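Local atomic coordinates of carbohydrate oxidase (Microdochium nivale, PDB entry 3RJA), a protein that oxidises the C1 hydroxyl of mono-, oligo- and polysaccharides to lactones with FAD, reducing molecular oxygen to hydrogen peroxide. Residues D436-V441 with Y465-R470. Sequence-based numbering, arbitrary orientation.
Sequences DYATKV and YPQAVR
Asp436 and Arg470 make the exposed, charged part of this contact between the first turns of helix 435-443 and the loop that follows helix 447-457. Arg470 NE donates to Asp436 OD1 at 2.6 Å in a short salt bridge with an N-H...O angle of 163°. The carboxylate oxygen lies close to the guanidinium plane and receives the hydrogen on its syn side, although the two flat groups are turned 53° apart. Of the guanidinium nitrogens only NE bonds the carboxylate directly; NH2 of Arg470 donates instead to a water (3.0 Å) that also accepts from Asp436 N near the start of the helix.

A second water links Thr439 to Arg470: it donates to Thr439 OG1 and accepts from Arg470 N at 2.9 Å. With chi1 at 57°, OG1 lies between the backbone N and carbonyl carbon, where it also bonds to Arg435 O, one helical turn back, and CG2 is directed at the loop. That methyl rests against two loop carbonyls, Ala468 O and, at 3.3 Å, Gln467 O. It also meets Val469 CG2 at 4.2 Å.

Ala438 CB packs alongside the extended Gln467 side chain, 3.5 Å from both CG and the amide NE2. The buried amide end has partners beyond this pairing: OE1 bonds to Tyr442 OH, and NE2 to the carbonyls of Asp430 and Met433.

A type I turn from Tyr465 to Ala468, closed by Ala468 N to Tyr465 O, shapes the loop, and the Ala468 side chain lies about 8 Å from FAD. Within the berberine-like region, the contact thus combines buried van der Waals packing of the Thr439 and Ala438 methyls against loop carbonyls and Gln467 with an exposed salt bridge and its waters, and direct and water-relayed bonds together tie the helix start to the loop.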
loop_
_atom_site.group_PDB
_atom_site.type_symbol
_atom_site.label_atom_id
_atom_site.label_comp_id
_atom_site.label_asym_id
_atom_site.label_seq_id
_atom_site.Cartn_x
_atom_site.Cartn_y
_atom_site.Cartn_z
ATOM N N ASP A 436 -19.341 -6.777 -2.202
ATOM C CA ASP A 436 -19.148 -8.197 -1.904
ATOM C C ASP A 436 -17.974 -8.807 -2.658
ATOM O O ASP A 436 -17.184 -9.557 -2.082
ATOM C CB ASP A 436 -20.421 -9.009 -2.197
ATOM C CG ASP A 436 -21.609 -8.550 -1.382
ATOM O OD1 ASP A 436 -21.470 -8.224 -0.184
ATOM O OD2 ASP A 436 -22.700 -8.490 -1.968
ATOM N N TYR A 437 -17.880 -8.527 -3.949
ATOM C CA TYR A 437 -16.817 -9.093 -4.758
ATOM C C TYR A 437 -15.464 -8.543 -4.299
ATOM O O TYR A 437 -14.516 -9.301 -4.112
ATOM C CB TYR A 437 -17.056 -8.805 -6.245
ATOM C CG TYR A 437 -16.042 -9.453 -7.159
ATOM C CD1 TYR A 437 -16.174 -10.786 -7.562
ATOM C CD2 TYR A 437 -14.944 -8.735 -7.637
ATOM C CE1 TYR A 437 -15.234 -11.378 -8.417
ATOM C CE2 TYR A 437 -13.995 -9.330 -8.504
ATOM C CZ TYR A 437 -14.150 -10.644 -8.884
ATOM O OH TYR A 437 -13.203 -11.221 -9.725
ATOM N N ALA A 438 -15.385 -7.225 -4.118
ATOM C CA ALA A 438 -14.120 -6.570 -3.739
ATOM C C ALA A 438 -13.603 -7.159 -2.437
ATOM O O ALA A 438 -12.441 -7.533 -2.345
ATOM C CB ALA A 438 -14.318 -5.072 -3.593
ATOM N N THR A 439 -14.477 -7.276 -1.435
ATOM C CA THR A 439 -14.006 -7.735 -0.136
ATOM C C THR A 439 -13.656 -9.202 -0.222
ATOM O O THR A 439 -12.775 -9.671 0.485
ATOM C CB THR A 439 -14.988 -7.400 1.013
ATOM O OG1 THR A 439 -16.288 -7.961 0.733
ATOM C CG2 THR A 439 -15.099 -5.859 1.193
ATOM N N LYS A 440 -14.307 -9.927 -1.135
ATOM C CA LYS A 440 -13.959 -11.333 -1.319
ATOM C C LYS A 440 -12.526 -11.476 -1.847
ATOM O O LYS A 440 -11.796 -12.315 -1.376
ATOM C CB LYS A 440 -14.949 -12.044 -2.254
ATOM C CG LYS A 440 -14.945 -13.586 -2.131
ATOM C CD LYS A 440 -15.655 -14.250 -3.335
ATOM C CE LYS A 440 -14.750 -14.218 -4.577
ATOM N NZ LYS A 440 -15.414 -13.641 -5.789
ATOM N N VAL A 441 -12.124 -10.665 -2.826
ATOM C CA VAL A 441 -10.775 -10.824 -3.381
ATOM C C VAL A 441 -9.715 -10.120 -2.537
ATOM O O VAL A 441 -8.557 -10.565 -2.516
ATOM C CB VAL A 441 -10.677 -10.414 -4.891
ATOM C CG1 VAL A 441 -11.550 -11.321 -5.747
ATOM C CG2 VAL A 441 -11.053 -8.912 -5.116
ATOM N N TYR A 465 -17.435 2.779 3.433
ATOM C CA TYR A 465 -17.047 3.155 2.094
ATOM C C TYR A 465 -17.368 1.961 1.198
ATOM O O TYR A 465 -17.587 0.851 1.703
ATOM C CB TYR A 465 -15.563 3.581 2.035
ATOM C CG TYR A 465 -14.497 2.517 2.349
ATOM C CD1 TYR A 465 -14.145 2.205 3.675
ATOM C CD2 TYR A 465 -13.792 1.870 1.321
ATOM C CE1 TYR A 465 -13.143 1.238 3.960
ATOM C CE2 TYR A 465 -12.780 0.915 1.599
ATOM C CZ TYR A 465 -12.443 0.618 2.919
ATOM O OH TYR A 465 -11.422 -0.326 3.214
ATOM N N PRO A 466 -17.375 2.166 -0.127
ATOM C CA PRO A 466 -17.985 1.106 -0.935
ATOM C C PRO A 466 -17.245 -0.243 -0.969
ATOM O O PRO A 466 -17.805 -1.224 -1.490
ATOM C CB PRO A 466 -18.058 1.730 -2.350
ATOM C CG PRO A 466 -18.144 3.197 -2.092
ATOM C CD PRO A 466 -17.173 3.401 -0.913
ATOM N N GLN A 467 -16.022 -0.323 -0.440
ATOM C CA GLN A 467 -15.381 -1.636 -0.355
ATOM C C GLN A 467 -14.968 -1.973 1.072
ATOM O O GLN A 467 -14.042 -2.763 1.292
ATOM C CB GLN A 467 -14.234 -1.821 -1.381
ATOM C CG GLN A 467 -14.706 -1.643 -2.844
ATOM C CD GLN A 467 -13.599 -1.684 -3.902
ATOM O OE1 GLN A 467 -12.429 -1.421 -3.630
ATOM N NE2 GLN A 467 -13.997 -1.997 -5.150
ATOM N N ALA A 468 -15.672 -1.376 2.038
ATOM C CA ALA A 468 -15.606 -1.810 3.432
ATOM C C ALA A 468 -16.153 -3.226 3.517
ATOM O O ALA A 468 -17.069 -3.591 2.769
ATOM C CB ALA A 468 -16.454 -0.867 4.353
ATOM N N VAL A 469 -15.606 -4.006 4.440
ATOM C CA VAL A 469 -16.157 -5.297 4.818
ATOM C C VAL A 469 -17.601 -5.105 5.357
ATOM O O VAL A 469 -17.861 -4.161 6.095
ATOM C CB VAL A 469 -15.218 -5.932 5.882
ATOM C CG1 VAL A 469 -15.858 -7.085 6.586
ATOM C CG2 VAL A 469 -13.876 -6.388 5.228
ATOM N N ARG A 470 -18.542 -5.974 4.981
ATOM C CA ARG A 470 -19.895 -5.914 5.582
ATOM C C ARG A 470 -19.904 -6.409 7.033
ATOM O O ARG A 470 -19.265 -7.409 7.333
ATOM C CB ARG A 470 -20.919 -6.739 4.792
ATOM C CG ARG A 470 -21.232 -6.239 3.419
ATOM C CD ARG A 470 -22.468 -6.971 2.807
ATOM N NE ARG A 470 -22.671 -6.528 1.429
ATOM C CZ ARG A 470 -23.273 -5.390 1.096
ATOM N NH1 ARG A 470 -23.740 -4.575 2.040
ATOM N NH2 ARG A 470 -23.412 -5.062 -0.183
HETATM O O HOH W 1 -22.121 -5.919 -2.736
HETATM O O HOH W 2 -17.947 -8.145 3.170
#